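Local coordinates for protein CalS11 (PDB 3TOS) that probably transfers a methyl group from S-adenosylmethionine to an oxygen atom of its substrate, as a calicheamicin methyltransferase of Micromonospora echinospora, at residues G71-F76 with P99-V104; T181-A186 with P205-G210; R64-V69 with G210-F215. One frame throughout, in Å; residues are numbered along the deposited sequence.

Contact 1: residues G71-F76 with P99-V104; sequences GVIMEF and PLRRIV. With SAH (S-adenosyl-L-homocysteine), chain O.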
ATOM      1  N   GLY B  71       9.075  25.262 -12.475  1.00  9.91           N
ATOM      2  CA  GLY B  71       8.698  25.917 -13.727  1.00  9.41           C
ATOM      3  C   GLY B  71       7.424  26.701 -13.722  1.00  7.48           C
ATOM      4  O   GLY B  71       6.823  26.964 -12.679  1.00  9.78           O
ATOM      5  N   VAL B  72       7.016  27.061 -14.909  1.00  6.17           N
ATOM      6  CA  VAL B  72       5.885  27.974 -15.167  1.00  6.86           C
ATOM      7  C   VAL B  72       4.675  27.231 -15.705  1.00  7.65           C
ATOM      8  O   VAL B  72       4.721  26.055 -16.053  1.00  9.12           O
ATOM      9  CB  VAL B  72       6.292  29.121 -16.136  1.00  7.87           C
ATOM     10  CG1 VAL B  72       7.622  29.797 -15.667  1.00 11.06           C
ATOM     11  CG2 VAL B  72       6.491  28.571 -17.542  1.00  9.52           C
ATOM     12  N   ILE B  73       3.559  27.951 -15.705  1.00  8.06           N
ATOM     13  CA  ILE B  73       2.270  27.512 -16.283  1.00  7.86           C
ATOM     14  C   ILE B  73       2.054  28.364 -17.530  1.00  8.36           C
ATOM     15  O   ILE B  73       2.138  29.616 -17.458  1.00  8.84           O
ATOM     16  CB  ILE B  73       1.085  27.748 -15.282  1.00  9.20           C
ATOM     17  CG1 ILE B  73       1.312  26.876 -14.042  1.00 10.91           C
ATOM     18  CG2 ILE B  73      -0.259  27.385 -15.984  1.00 11.07           C
ATOM     19  CD1 ILE B  73       0.311  27.239 -12.885  1.00 12.63           C
HETATM   20  N   MSE B  74       1.849  27.682 -18.664  1.00  8.32           N
HETATM   21  CA  MSE B  74       1.532  28.359 -19.929  1.00  8.32           C
HETATM   22  C   MSE B  74       0.189  27.927 -20.458  1.00  8.46           C
HETATM   23  O   MSE B  74      -0.110  26.723 -20.433  1.00  8.65           O
HETATM   24  CB  MSE B  74       2.603  28.050 -20.985  1.00  8.67           C
HETATM   25  CG  MSE B  74       3.962  28.636 -20.610  1.00  9.91           C
HETATM   26 SE   MSE B  74       5.156  28.297 -22.117  0.63 12.29          SE
HETATM   27  CE  MSE B  74       6.511  29.488 -21.491  1.00 11.69           C
ATOM     28  N   GLU B  75      -0.638  28.885 -20.932  1.00  7.86           N
ATOM     29  CA  GLU B  75      -1.877  28.543 -21.647  1.00  8.40           C
ATOM     30  C   GLU B  75      -1.740  29.103 -23.030  1.00  7.63           C
ATOM     31  O   GLU B  75      -1.405  30.270 -23.185  1.00  9.75           O
ATOM     32  CB  GLU B  75      -3.149  29.093 -20.980  1.00 10.35           C
ATOM     33  CG  GLU B  75      -4.373  28.611 -21.829  1.00 10.85           C
ATOM     34  CD  GLU B  75      -5.700  29.006 -21.241  1.00 11.42           C
ATOM     35  OE1 GLU B  75      -5.832  30.169 -20.754  1.00 11.85           O
ATOM     36  OE2 GLU B  75      -6.610  28.178 -21.300  1.00 10.81           O
ATOM     37  N   PHE B  76      -1.933  28.256 -24.034  1.00  8.34           N
ATOM     38  CA  PHE B  76      -1.946  28.704 -25.421  1.00  8.79           C
ATOM     39  C   PHE B  76      -3.423  28.732 -25.836  1.00  8.55           C
ATOM     40  O   PHE B  76      -4.065  27.679 -26.050  1.00  8.86           O
ATOM     41  CB  PHE B  76      -1.145  27.736 -26.284  1.00  9.57           C
ATOM     42  CG  PHE B  76       0.197  27.399 -25.671  1.00  8.92           C
ATOM     43  CD1 PHE B  76       1.206  28.363 -25.585  1.00  7.89           C
ATOM     44  CD2 PHE B  76       0.426  26.114 -25.149  1.00  8.57           C
ATOM     45  CE1 PHE B  76       2.465  28.029 -24.961  1.00  8.59           C
ATOM     46  CE2 PHE B  76       1.627  25.800 -24.493  1.00  9.09           C
ATOM     47  CZ  PHE B  76       2.671  26.772 -24.441  1.00  8.17           C
ATOM     48  N   PRO B  99       7.486  32.675  -5.967  1.00  9.84           N
ATOM     49  CA  PRO B  99       7.429  33.815  -6.869  1.00  9.89           C
ATOM     50  C   PRO B  99       7.918  33.423  -8.267  1.00  9.92           C
ATOM     51  O   PRO B  99       7.824  34.210  -9.192  1.00 11.37           O
ATOM     52  CB  PRO B  99       8.323  34.847  -6.165  1.00 10.60           C
ATOM     53  CG  PRO B  99       9.432  33.971  -5.520  1.00 11.14           C
ATOM     54  CD  PRO B  99       8.622  32.758  -5.008  1.00 11.19           C
ATOM     55  N   LEU B 100       8.404  32.199  -8.425  1.00  9.09           N
ATOM     56  CA  LEU B 100       8.861  31.754  -9.761  1.00  8.68           C
ATOM     57  C   LEU B 100       7.780  31.082 -10.599  1.00  9.56           C
ATOM     58  O   LEU B 100       8.015  30.827 -11.790  1.00 11.08           O
ATOM     59  CB  LEU B 100      10.068  30.813  -9.654  1.00 10.14           C
ATOM     60  CG  LEU B 100      11.249  31.513  -8.974  1.00 11.96           C
ATOM     61  CD1 LEU B 100      12.476  30.548  -9.022  1.00 11.33           C
ATOM     62  CD2 LEU B 100      11.653  32.881  -9.595  1.00 13.78           C
ATOM     63  N   ARG B 101       6.641  30.797  -9.982  1.00 10.07           N
ATOM     64  CA  ARG B 101       5.566  30.136 -10.696  1.00  8.70           C
ATOM     65  C   ARG B 101       4.845  31.170 -11.549  1.00  9.33           C
ATOM     66  O   ARG B 101       3.774  31.654 -11.182  1.00 11.19           O
ATOM     67  CB  ARG B 101       4.565  29.436  -9.772  1.00  8.40           C
ATOM     68  CG  ARG B 101       3.501  28.613 -10.550  1.00  9.14           C
ATOM     69  CD  ARG B 101       4.030  27.301 -11.031  1.00  8.32           C
ATOM     70  NE  ARG B 101       4.252  26.385  -9.917  1.00  7.34           N
ATOM     71  CZ  ARG B 101       4.911  25.231  -9.987  1.00  6.38           C
ATOM     72  NH1 ARG B 101       5.478  24.798 -11.133  1.00  9.57           N
ATOM     73  NH2 ARG B 101       4.996  24.495  -8.875  1.00  8.14           N
ATOM     74  N   ARG B 102       5.451  31.565 -12.656  1.00  9.78           N
ATOM     75  CA  ARG B 102       4.859  32.498 -13.597  1.00  9.99           C
ATOM     76  C   ARG B 102       3.684  31.842 -14.322  1.00  9.36           C
ATOM     77  O   ARG B 102       3.728  30.654 -14.668  1.00  9.98           O
ATOM     78  CB  ARG B 102       5.921  32.920 -14.632  1.00 11.48           C
ATOM     79  CG  ARG B 102       5.456  34.068 -15.584  1.00 11.65           C
ATOM     80  CD  ARG B 102       6.652  34.586 -16.428  1.00 11.30           C
ATOM     81  NE  ARG B 102       7.533  35.464 -15.655  1.00 12.29           N
ATOM     82  CZ  ARG B 102       8.711  35.883 -16.101  1.00 12.62           C
ATOM     83  NH1 ARG B 102       9.165  35.427 -17.277  1.00 13.47           N
ATOM     84  NH2 ARG B 102       9.464  36.732 -15.356  1.00 14.27           N
ATOM     85  N   ILE B 103       2.660  32.661 -14.618  1.00  9.64           N
ATOM     86  CA  ILE B 103       1.530  32.247 -15.468  1.00  9.47           C
ATOM     87  C   ILE B 103       1.615  33.041 -16.741  1.00  9.52           C
ATOM     88  O   ILE B 103       1.637  34.263 -16.700  1.00 11.13           O
ATOM     89  CB  ILE B 103       0.158  32.555 -14.791  1.00  9.34           C
ATOM     90  CG1 ILE B 103       0.001  31.660 -13.558  1.00 10.36           C
ATOM     91  CG2 ILE B 103      -0.991  32.306 -15.806  1.00 12.63           C
ATOM     92  CD1 ILE B 103      -1.107  32.134 -12.596  1.00 10.03           C
ATOM     93  N   VAL B 104       1.710  32.366 -17.883  1.00  9.89           N
ATOM     94  CA  VAL B 104       1.958  33.053 -19.170  1.00  8.26           C
ATOM     95  C   VAL B 104       0.832  32.648 -20.099  1.00  7.25           C
ATOM     96  O   VAL B 104       0.631  31.450 -20.360  1.00  9.74           O
ATOM     97  CB  VAL B 104       3.333  32.687 -19.816  1.00  9.24           C
ATOM     98  CG1 VAL B 104       3.620  33.607 -20.932  1.00 11.07           C
ATOM     99  CG2 VAL B 104       4.437  32.754 -18.724  1.00 10.72           C
TER
HETATM  100  N   SAH O 258      -8.887  28.928 -22.854  1.00  9.79           N
HETATM  101  CA  SAH O 258     -10.093  29.739 -23.221  1.00 10.23           C
HETATM  102  CB  SAH O 258     -10.647  29.397 -24.593  1.00  9.20           C
HETATM  103  CG  SAH O 258      -9.660  29.751 -25.726  1.00  9.29           C
HETATM  104  SD  SAH O 258     -10.529  29.806 -27.279  1.00 10.34           S
HETATM  105  C   SAH O 258     -11.152  29.437 -22.163  1.00 12.03           C
HETATM  106  O   SAH O 258     -12.277  30.024 -22.200  1.00 12.30           O
HETATM  107  OXT SAH O 258     -10.898  28.711 -21.193  1.00 11.85           O
HETATM  108  C5' SAH O 258      -9.215  29.568 -28.486  1.00  9.70           C
HETATM  109  C4' SAH O 258      -8.152  30.718 -28.509  1.00  9.00           C
HETATM  110  O4' SAH O 258      -7.025  30.281 -29.282  1.00  9.67           O
HETATM  111  C3' SAH O 258      -8.732  31.940 -29.235  1.00  9.51           C
HETATM  112  O3' SAH O 258      -8.798  33.073 -28.334  1.00 10.19           O
HETATM  113  C2' SAH O 258      -7.772  32.127 -30.398  1.00 10.52           C
HETATM  114  O2' SAH O 258      -7.512  33.499 -30.762  1.00 11.26           O
HETATM  115  C1' SAH O 258      -6.493  31.427 -29.882  1.00  9.10           C
HETATM  116  N9  SAH O 258      -5.598  31.008 -30.989  1.00  9.50           N
HETATM  117  C8  SAH O 258      -5.844  30.090 -31.961  1.00 11.22           C
HETATM  118  N7  SAH O 258      -4.764  30.102 -32.784  1.00 10.20           N
HETATM  119  C5  SAH O 258      -3.864  31.013 -32.359  1.00  9.83           C
HETATM  120  C6  SAH O 258      -2.544  31.463 -32.817  1.00  9.24           C
HETATM  121  N6  SAH O 258      -2.018  30.970 -33.962  1.00 12.05           N
HETATM  122  N1  SAH O 258      -1.933  32.410 -32.063  1.00 10.83           N
HETATM  123  C2  SAH O 258      -2.491  32.909 -30.920  1.00 10.60           C
HETATM  124  N3  SAH O 258      -3.729  32.594 -30.475  1.00 10.02           N
HETATM  125  C4  SAH O 258      -4.395  31.597 -31.158  1.00  9.51           C

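Contact 2: residues T181-A186 with P205-G210; sequences TVIALA and PYLTKG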
ATOM      1  N   THR B 181      13.562  29.292 -18.454  1.00  9.32           N
ATOM      2  CA  THR B 181      12.240  28.653 -18.393  1.00  9.11           C
ATOM      3  C   THR B 181      12.313  27.123 -18.184  1.00  8.84           C
ATOM      4  O   THR B 181      13.080  26.396 -18.880  1.00  9.67           O
ATOM      5  CB  THR B 181      11.455  28.896 -19.714  1.00  9.55           C
ATOM      6  OG1 THR B 181      11.247  30.300 -19.855  1.00 11.17           O
ATOM      7  CG2 THR B 181      10.125  28.115 -19.749  1.00 10.28           C
ATOM      8  N   VAL B 182      11.569  26.651 -17.191  1.00  9.01           N
ATOM      9  CA  VAL B 182      11.154  25.256 -17.167  1.00  8.57           C
ATOM     10  C   VAL B 182       9.613  25.314 -17.272  1.00  8.67           C
ATOM     11  O   VAL B 182       9.010  26.226 -16.733  1.00  9.49           O
ATOM     12  CB  VAL B 182      11.586  24.516 -15.862  1.00  8.38           C
ATOM     13  CG1 VAL B 182      11.077  23.065 -15.901  1.00  9.48           C
ATOM     14  CG2 VAL B 182      13.108  24.533 -15.692  1.00  9.23           C
ATOM     15  N   ILE B 183       8.980  24.418 -18.026  1.00  7.26           N
ATOM     16  CA  ILE B 183       7.492  24.435 -18.164  1.00  8.73           C
ATOM     17  C   ILE B 183       6.951  23.342 -17.326  1.00  7.89           C
ATOM     18  O   ILE B 183       7.186  22.148 -17.603  1.00  9.96           O
ATOM     19  CB  ILE B 183       7.055  24.252 -19.642  1.00  9.24           C
ATOM     20  CG1 ILE B 183       7.610  25.439 -20.445  1.00  8.99           C
ATOM     21  CG2 ILE B 183       5.441  24.135 -19.753  1.00 10.32           C
ATOM     22  CD1 ILE B 183       7.485  25.289 -21.973  1.00  9.34           C
ATOM     23  N   ALA B 184       6.231  23.699 -16.265  1.00  6.71           N
ATOM     24  CA  ALA B 184       5.567  22.684 -15.437  1.00  6.13           C
ATOM     25  C   ALA B 184       4.244  22.180 -16.021  1.00  7.55           C
ATOM     26  O   ALA B 184       3.955  20.980 -15.973  1.00  9.09           O
ATOM     27  CB  ALA B 184       5.348  23.211 -14.035  1.00  8.20           C
ATOM     28  N   LEU B 185       3.472  23.111 -16.570  1.00  7.60           N
ATOM     29  CA  LEU B 185       2.146  22.772 -17.110  1.00  8.59           C
ATOM     30  C   LEU B 185       1.954  23.590 -18.391  1.00  8.38           C
ATOM     31  O   LEU B 185       2.086  24.811 -18.388  1.00  9.44           O
ATOM     32  CB  LEU B 185       1.028  23.075 -16.070  1.00  9.37           C
ATOM     33  CG  LEU B 185      -0.439  22.999 -16.543  1.00 11.70           C
ATOM     34  CD1 LEU B 185      -0.766  21.571 -17.044  1.00 12.79           C
ATOM     35  CD2 LEU B 185      -1.348  23.427 -15.398  1.00 13.04           C
ATOM     36  N   ALA B 186       1.696  22.907 -19.499  1.00  7.86           N
ATOM     37  CA  ALA B 186       1.463  23.522 -20.815  1.00  8.07           C
ATOM     38  C   ALA B 186       0.050  23.150 -21.209  1.00  8.08           C
ATOM     39  O   ALA B 186      -0.249  21.947 -21.421  1.00  9.69           O
ATOM     40  CB  ALA B 186       2.440  22.997 -21.845  1.00  9.02           C
ATOM     41  N   PRO B 205      12.136  21.509 -25.451  1.00 10.22           N
ATOM     42  CA  PRO B 205      13.405  21.504 -24.685  1.00  9.21           C
ATOM     43  C   PRO B 205      13.234  22.021 -23.254  1.00  8.90           C
ATOM     44  O   PRO B 205      14.169  21.967 -22.454  1.00 10.38           O
ATOM     45  CB  PRO B 205      14.343  22.406 -25.526  1.00 10.72           C
ATOM     46  CG  PRO B 205      13.714  22.545 -26.847  1.00 10.72           C
ATOM     47  CD  PRO B 205      12.211  22.377 -26.638  1.00  9.58           C
ATOM     48  N   TYR B 206      12.026  22.511 -22.918  1.00  8.62           N
ATOM     49  CA  TYR B 206      11.831  23.178 -21.618  1.00  7.91           C
ATOM     50  C   TYR B 206      10.992  22.342 -20.675  1.00  7.61           C
ATOM     51  O   TYR B 206      10.730  22.741 -19.554  1.00  9.32           O
ATOM     52  CB  TYR B 206      11.193  24.576 -21.807  1.00  8.72           C
ATOM     53  CG  TYR B 206      12.074  25.411 -22.693  1.00  9.05           C
ATOM     54  CD1 TYR B 206      13.113  26.179 -22.135  1.00  9.98           C
ATOM     55  CD2 TYR B 206      11.877  25.449 -24.083  1.00  9.89           C
ATOM     56  CE1 TYR B 206      13.960  26.938 -22.957  1.00 10.83           C
ATOM     57  CE2 TYR B 206      12.720  26.191 -24.881  1.00 11.06           C
ATOM     58  CZ  TYR B 206      13.739  26.938 -24.337  1.00 10.99           C
ATOM     59  OH  TYR B 206      14.584  27.663 -25.162  1.00 13.20           O
ATOM     60  N   LEU B 207      10.608  21.134 -21.109  1.00  7.72           N
ATOM     61  CA  LEU B 207       9.810  20.218 -20.275  1.00  8.69           C
ATOM     62  C   LEU B 207      10.761  19.335 -19.448  1.00  9.31           C
ATOM     63  O   LEU B 207      11.867  19.011 -19.903  1.00 10.98           O
ATOM     64  CB  LEU B 207       8.984  19.291 -21.167  1.00 10.01           C
ATOM     65  CG  LEU B 207       7.927  20.032 -22.020  1.00  8.16           C
ATOM     66  CD1 LEU B 207       7.332  19.112 -23.132  1.00 10.21           C
ATOM     67  CD2 LEU B 207       6.803  20.583 -21.106  1.00  9.30           C
ATOM     68  N   THR B 208      10.347  18.943 -18.247  1.00  8.21           N
ATOM     69  CA  THR B 208      11.063  17.902 -17.527  1.00  9.02           C
ATOM     70  C   THR B 208      10.210  16.634 -17.428  1.00  9.02           C
ATOM     71  O   THR B 208       9.030  16.663 -17.780  1.00  9.10           O
ATOM     72  CB  THR B 208      11.563  18.399 -16.113  1.00  8.52           C
ATOM     73  OG1 THR B 208      12.452  17.420 -15.560  1.00  9.07           O
ATOM     74  CG2 THR B 208      10.424  18.547 -15.149  1.00  8.49           C
ATOM     75  N   LYS B 209      10.795  15.506 -17.028  1.00  7.77           N
ATOM     76  CA  LYS B 209       9.949  14.336 -16.770  1.00  8.12           C
ATOM     77  C   LYS B 209       9.022  14.715 -15.623  1.00  9.39           C
ATOM     78  O   LYS B 209       9.501  15.134 -14.541  1.00 10.92           O
ATOM     79  CB  LYS B 209      10.726  13.098 -16.422  1.00 12.16           C
ATOM     80  CG  LYS B 209      11.591  12.665 -17.519  1.00 14.77           C
ATOM     81  CD  LYS B 209      12.190  11.271 -17.090  1.00 17.36           C
ATOM     82  CE  LYS B 209      13.331  10.816 -17.892  1.00 20.65           C
ATOM     83  NZ  LYS B 209      13.584   9.408 -17.526  1.00 21.77           N
ATOM     84  N   GLY B 210       7.705  14.556 -15.837  1.00  7.22           N
ATOM     85  CA  GLY B 210       6.758  14.962 -14.808  1.00  8.37           C
ATOM     86  C   GLY B 210       6.004  16.245 -15.191  1.00  8.75           C
ATOM     87  O   GLY B 210       4.951  16.530 -14.616  1.00  9.99           O
TER

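Contact 3: residues R64-V69 with G210-F215; sequences RQVLDV and GSIVAF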
ATOM      1  N   ARG B  64      -2.563  20.641  -9.181  1.00  8.95           N
ATOM      2  CA  ARG B  64      -2.085  19.810  -8.076  1.00  8.93           C
ATOM      3  C   ARG B  64      -1.034  18.786  -8.501  1.00  9.89           C
ATOM      4  O   ARG B  64      -0.169  18.431  -7.721  1.00 11.07           O
ATOM      5  CB  ARG B  64      -3.255  19.110  -7.392  1.00  9.34           C
ATOM      6  CG  ARG B  64      -4.063  20.079  -6.525  1.00  9.50           C
ATOM      7  CD  ARG B  64      -5.106  19.299  -5.724  1.00 10.24           C
ATOM      8  NE  ARG B  64      -6.230  18.814  -6.534  1.00 10.55           N
ATOM      9  CZ  ARG B  64      -6.496  17.538  -6.832  1.00 13.24           C
ATOM     10  NH1 ARG B  64      -5.673  16.558  -6.455  1.00 13.67           N
ATOM     11  NH2 ARG B  64      -7.572  17.246  -7.566  1.00 15.09           N
ATOM     12  N   GLN B  65      -1.095  18.349  -9.750  1.00 10.31           N
ATOM     13  CA  GLN B  65      -0.108  17.369 -10.240  1.00 10.25           C
ATOM     14  C   GLN B  65       1.267  17.935 -10.488  1.00 10.40           C
ATOM     15  O   GLN B  65       2.222  17.147 -10.579  1.00 13.57           O
ATOM     16  CB  GLN B  65      -0.590  16.647 -11.515  1.00 13.26           C
ATOM     17  CG  GLN B  65      -1.729  15.657 -11.120  1.00 17.65           C
ATOM     18  CD  GLN B  65      -2.125  14.693 -12.236  1.00 21.69           C
ATOM     19  OE1 GLN B  65      -1.282  14.159 -12.943  1.00 23.56           O
ATOM     20  NE2 GLN B  65      -3.423  14.487 -12.398  1.00 23.53           N
ATOM     21  N   VAL B  66       1.410  19.274 -10.545  1.00  9.57           N
ATOM     22  CA  VAL B  66       2.740  19.873 -10.765  1.00 10.99           C
ATOM     23  C   VAL B  66       3.229  20.711  -9.560  1.00  9.76           C
ATOM     24  O   VAL B  66       4.212  21.475  -9.663  1.00  9.55           O
ATOM     25  CB  VAL B  66       2.759  20.750 -12.074  1.00 13.83           C
ATOM     26  CG1 VAL B  66       2.359  19.914 -13.307  1.00 15.00           C
ATOM     27  CG2 VAL B  66       1.859  22.020 -11.943  1.00 14.19           C
ATOM     28  N   LEU B  67       2.599  20.555  -8.398  1.00  8.87           N
ATOM     29  CA  LEU B  67       3.039  21.302  -7.221  1.00  8.89           C
ATOM     30  C   LEU B  67       4.472  20.870  -6.836  1.00  8.07           C
ATOM     31  O   LEU B  67       5.176  21.635  -6.173  1.00 10.68           O
ATOM     32  CB  LEU B  67       2.073  21.045  -6.051  1.00  9.45           C
ATOM     33  CG  LEU B  67       0.776  21.853  -6.275  1.00 10.38           C
ATOM     34  CD1 LEU B  67      -0.117  21.542  -5.099  1.00 13.85           C
ATOM     35  CD2 LEU B  67       0.973  23.422  -6.418  1.00 11.62           C
ATOM     36  N   ASP B  68       4.917  19.682  -7.249  1.00  8.12           N
ATOM     37  CA  ASP B  68       6.301  19.273  -6.978  1.00  8.15           C
ATOM     38  C   ASP B  68       7.152  19.297  -8.256  1.00  7.30           C
ATOM     39  O   ASP B  68       8.165  18.614  -8.318  1.00  9.00           O
ATOM     40  CB  ASP B  68       6.374  17.863  -6.303  1.00  9.40           C
ATOM     41  CG  ASP B  68       5.844  16.747  -7.190  1.00 11.83           C
ATOM     42  OD1 ASP B  68       5.241  17.038  -8.273  1.00 10.76           O
ATOM     43  OD2 ASP B  68       5.991  15.566  -6.774  1.00 14.44           O
ATOM     44  N   VAL B  69       6.750  20.078  -9.275  1.00  7.67           N
ATOM     45  CA  VAL B  69       7.533  20.196 -10.494  1.00  8.80           C
ATOM     46  C   VAL B  69       7.948  21.691 -10.637  1.00  8.00           C
ATOM     47  O   VAL B  69       7.121  22.580 -10.473  1.00  8.64           O
ATOM     48  CB  VAL B  69       6.734  19.755 -11.718  1.00  9.57           C
ATOM     49  CG1 VAL B  69       7.581  19.904 -13.021  1.00  9.58           C
ATOM     50  CG2 VAL B  69       6.234  18.298 -11.540  1.00 10.56           C
ATOM     51  N   GLY B 210       7.705  14.556 -15.837  1.00  7.22           N
ATOM     52  CA  GLY B 210       6.758  14.962 -14.808  1.00  8.37           C
ATOM     53  C   GLY B 210       6.004  16.245 -15.191  1.00  8.75           C
ATOM     54  O   GLY B 210       4.951  16.530 -14.616  1.00  9.99           O
ATOM     55  N   SER B 211       6.567  17.044 -16.114  1.00  7.96           N
ATOM     56  CA  SER B 211       5.767  18.148 -16.669  1.00  7.21           C
ATOM     57  C   SER B 211       4.461  17.634 -17.251  1.00  8.17           C
ATOM     58  O   SER B 211       4.405  16.552 -17.817  1.00  9.64           O
ATOM     59  CB  SER B 211       6.527  18.921 -17.757  1.00  7.52           C
ATOM     60  OG  SER B 211       7.661  19.588 -17.187  1.00  8.92           O
ATOM     61  N   ILE B 212       3.405  18.411 -17.118  1.00  7.81           N
ATOM     62  CA  ILE B 212       2.151  17.961 -17.705  1.00  8.76           C
ATOM     63  C   ILE B 212       1.866  18.730 -18.985  1.00  8.14           C
ATOM     64  O   ILE B 212       1.995  19.971 -19.004  1.00 10.03           O
ATOM     65  CB  ILE B 212       0.934  18.206 -16.712  1.00 10.76           C
ATOM     66  CG1 ILE B 212       1.180  17.416 -15.432  1.00 14.75           C
ATOM     67  CG2 ILE B 212      -0.461  17.919 -17.445  1.00 11.70           C
ATOM     68  CD1 ILE B 212       1.077  15.937 -15.611  1.00 15.71           C
ATOM     69  N   VAL B 213       1.443  18.008 -20.021  1.00  7.02           N
ATOM     70  CA  VAL B 213       1.002  18.602 -21.271  1.00  7.36           C
ATOM     71  C   VAL B 213      -0.466  18.242 -21.448  1.00  7.81           C
ATOM     72  O   VAL B 213      -0.813  17.056 -21.474  1.00  9.51           O
ATOM     73  CB  VAL B 213       1.836  18.106 -22.468  1.00  8.86           C
ATOM     74  CG1 VAL B 213       1.304  18.725 -23.784  1.00 10.77           C
ATOM     75  CG2 VAL B 213       3.312  18.489 -22.199  1.00  9.42           C
ATOM     76  N   ALA B 214      -1.328  19.261 -21.468  1.00  8.54           N
ATOM     77  CA  ALA B 214      -2.779  19.037 -21.551  1.00  9.02           C
ATOM     78  C   ALA B 214      -3.410  19.646 -22.797  1.00  8.86           C
ATOM     79  O   ALA B 214      -2.913  20.644 -23.315  1.00 10.46           O
ATOM     80  CB  ALA B 214      -3.459  19.596 -20.299  1.00  9.59           C
ATOM     81  N   PHE B 215      -4.467  19.002 -23.281  1.00  8.54           N
ATOM     82  CA  PHE B 215      -5.147  19.411 -24.518  1.00  9.48           C
ATOM     83  C   PHE B 215      -6.616  19.537 -24.241  1.00  8.52           C
ATOM     84  O   PHE B 215      -7.230  18.662 -23.613  1.00 10.74           O
ATOM     85  CB  PHE B 215      -4.970  18.347 -25.611  1.00  9.67           C
ATOM     86  CG  PHE B 215      -3.537  18.178 -26.050  1.00 11.53           C
ATOM     87  CD1 PHE B 215      -2.763  17.156 -25.503  1.00 12.34           C
ATOM     88  CD2 PHE B 215      -2.965  19.059 -26.980  1.00 11.70           C
ATOM     89  CE1 PHE B 215      -1.460  16.988 -25.897  1.00 12.79           C
ATOM     90  CE2 PHE B 215      -1.645  18.896 -27.401  1.00 13.49           C
ATOM     91  CZ  PHE B 215      -0.875  17.888 -26.833  1.00 14.01           C
TER
HETATM   92  O   HOH W   1       3.601  15.481 -12.577  1.00 14.49           O

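Contact 1: residues G71-F76 with P99-V104
Ile-73 bonds Arg-102, just ahead of the adjoining strand, and Val-104 within it: its N donates to Arg-102 O over 2.9 Å, nearly straight at 173°, and its O accepts from Val-104 N at 2.8 Å. Two residues on, Glu-75 N reaches Val-104 O, again at 2.9 Å, and the ladder is that of parallel strands. Ile-73 and Ile-103 share one face of the sheet, against Phe-87 of helix 82-94; on the other, Met-74 (as selenomethionine) and Val-104 lie alongside each other, CG to CB 4.2 Å, against Tyr-174. Near Gly-71, the Arg-101 chain bends at chi2 (78°) and chi3 (70°), folding NH1 back to Gly-71 O for a weak bond of 3.0 Å. Glu-95 pairs with NE in a salt bridge, and Val-69 O also accepts from NH1. A leucine in place of Arg-101 would probably leave Glu-95 without its mate and the carbonyls of Gly-71 and Val-69 without this donor. The strands belong to the beta-alpha-beta crossover through helix 82-94 in a Rossmann-like methyltransferase domain. Glu-75 OE2, hydrogen-bonded to His-83, lies 2.9 Å from the amino N of S-adenosyl-L-homocysteine, consistent with Glu-75 positioning the ligand's amino-acid end.

Contact 2: residues T181-A186 with P205-G210
The Tyr-206 ring presents its edge to Thr-181: the carbonyl O of Thr-181 lies in the ring plane, 3.3 Å from CD1, and Thr-181 CB stands at 4.0 Å from the same carbon. That carbonyl also accepts from Asn-227 of a second subunit, while Leu-175 of helix 167-177 and Arg-231 of the second subunit pack on the tyrosine. With CG anti to its own carbonyl carbon (chi1 -58°), Tyr-206 swings the ring off its backbone oxygen, which takes a bond from Ile-183 N at 2.9 Å. The donor sits above the carbonyl plane, 35° out of it, although the N-H itself points well at the oxygen (167°). Around this one bond the side chain of Ile-183 fills in: its CD1 touches Tyr-206 CB at 3.8 Å, and its CB meets Leu-207 CD2 at 4.0 Å. Ser-211 adds a second shell, since its hydroxyl bonds both Ile-183 O and Thr-208 N and so ties the two segments together just beyond the contact. The pairing lies on the way into strand 183-188 and on the link from helix 193-203 to strand 211-215, within a beta-alpha-beta unit of a Rossmann-like sheet.

Contact 3: residues R64-V69 with G210-F215
Val-66 holds CG1 anti to its carbonyl carbon (chi1 -58°), and Ile-212 does the same with its own CG1 (chi1 -61°), which brings the two CG1 atoms to 3.5 Å of each other, tighter than usual for carbons. The setting is the link into a Rossmann-like sheet: helix 50-65 ends, a type I beta turn runs from Val-66 to Val-69, and the chain goes on to strand 72-76, while strand 211-215 supplies the other side. Val-69 N closes the turn on Val-66 O at 2.9 Å, and both valines point their side chains at the strand. Beyond CG1, the chi2 of Ile-212 leaves CD1 near Gln-65 OE1, 4.0 Å away, with the two side chains crossing at about a right angle; the amide nitrogen of Gln-65 is held by the hydroxyl of Tyr-252. Val-69 spreads its two methyls along Gly-210 and Ser-211, CG2 towards Gly-210 O at 3.8 Å and CG1 towards Ser-211 OG. Gly-210 has a positive phi of 107°, where any side chain would collide with the preceding carbonyl O, so a glycine suits the place. Arg-242 of a second subunit packs against Asp-68 and Val-69. A water spans the two backbones, 2.9 Å from Gln-65 O and 2.7 Å from Gly-210 O.

Overall arrangement
Following the chain from the N terminus, the end of helix 50-65 and its turn open contact 3, whose far side arrives only with strand 211-215, so its loop of 140 residues encloses contact 1 and all but the shared end of contact 2. Inside it, contact 1 closes first, pairing strand 72-76 with strand 103-107 across helix 82-94. Contact 2 then opens at 181-186 and closes at 205-210 after helix 193-203; the two follow in series and do not cross. Contacts 2 and 3 share Gly-210. All three reach one sheet, where strand 183-188 lies between 72-76 and 211-215: Val-72 O meets Ala-184 N, and Ala-184 O meets Ile-212 N. Each also touches the second subunit.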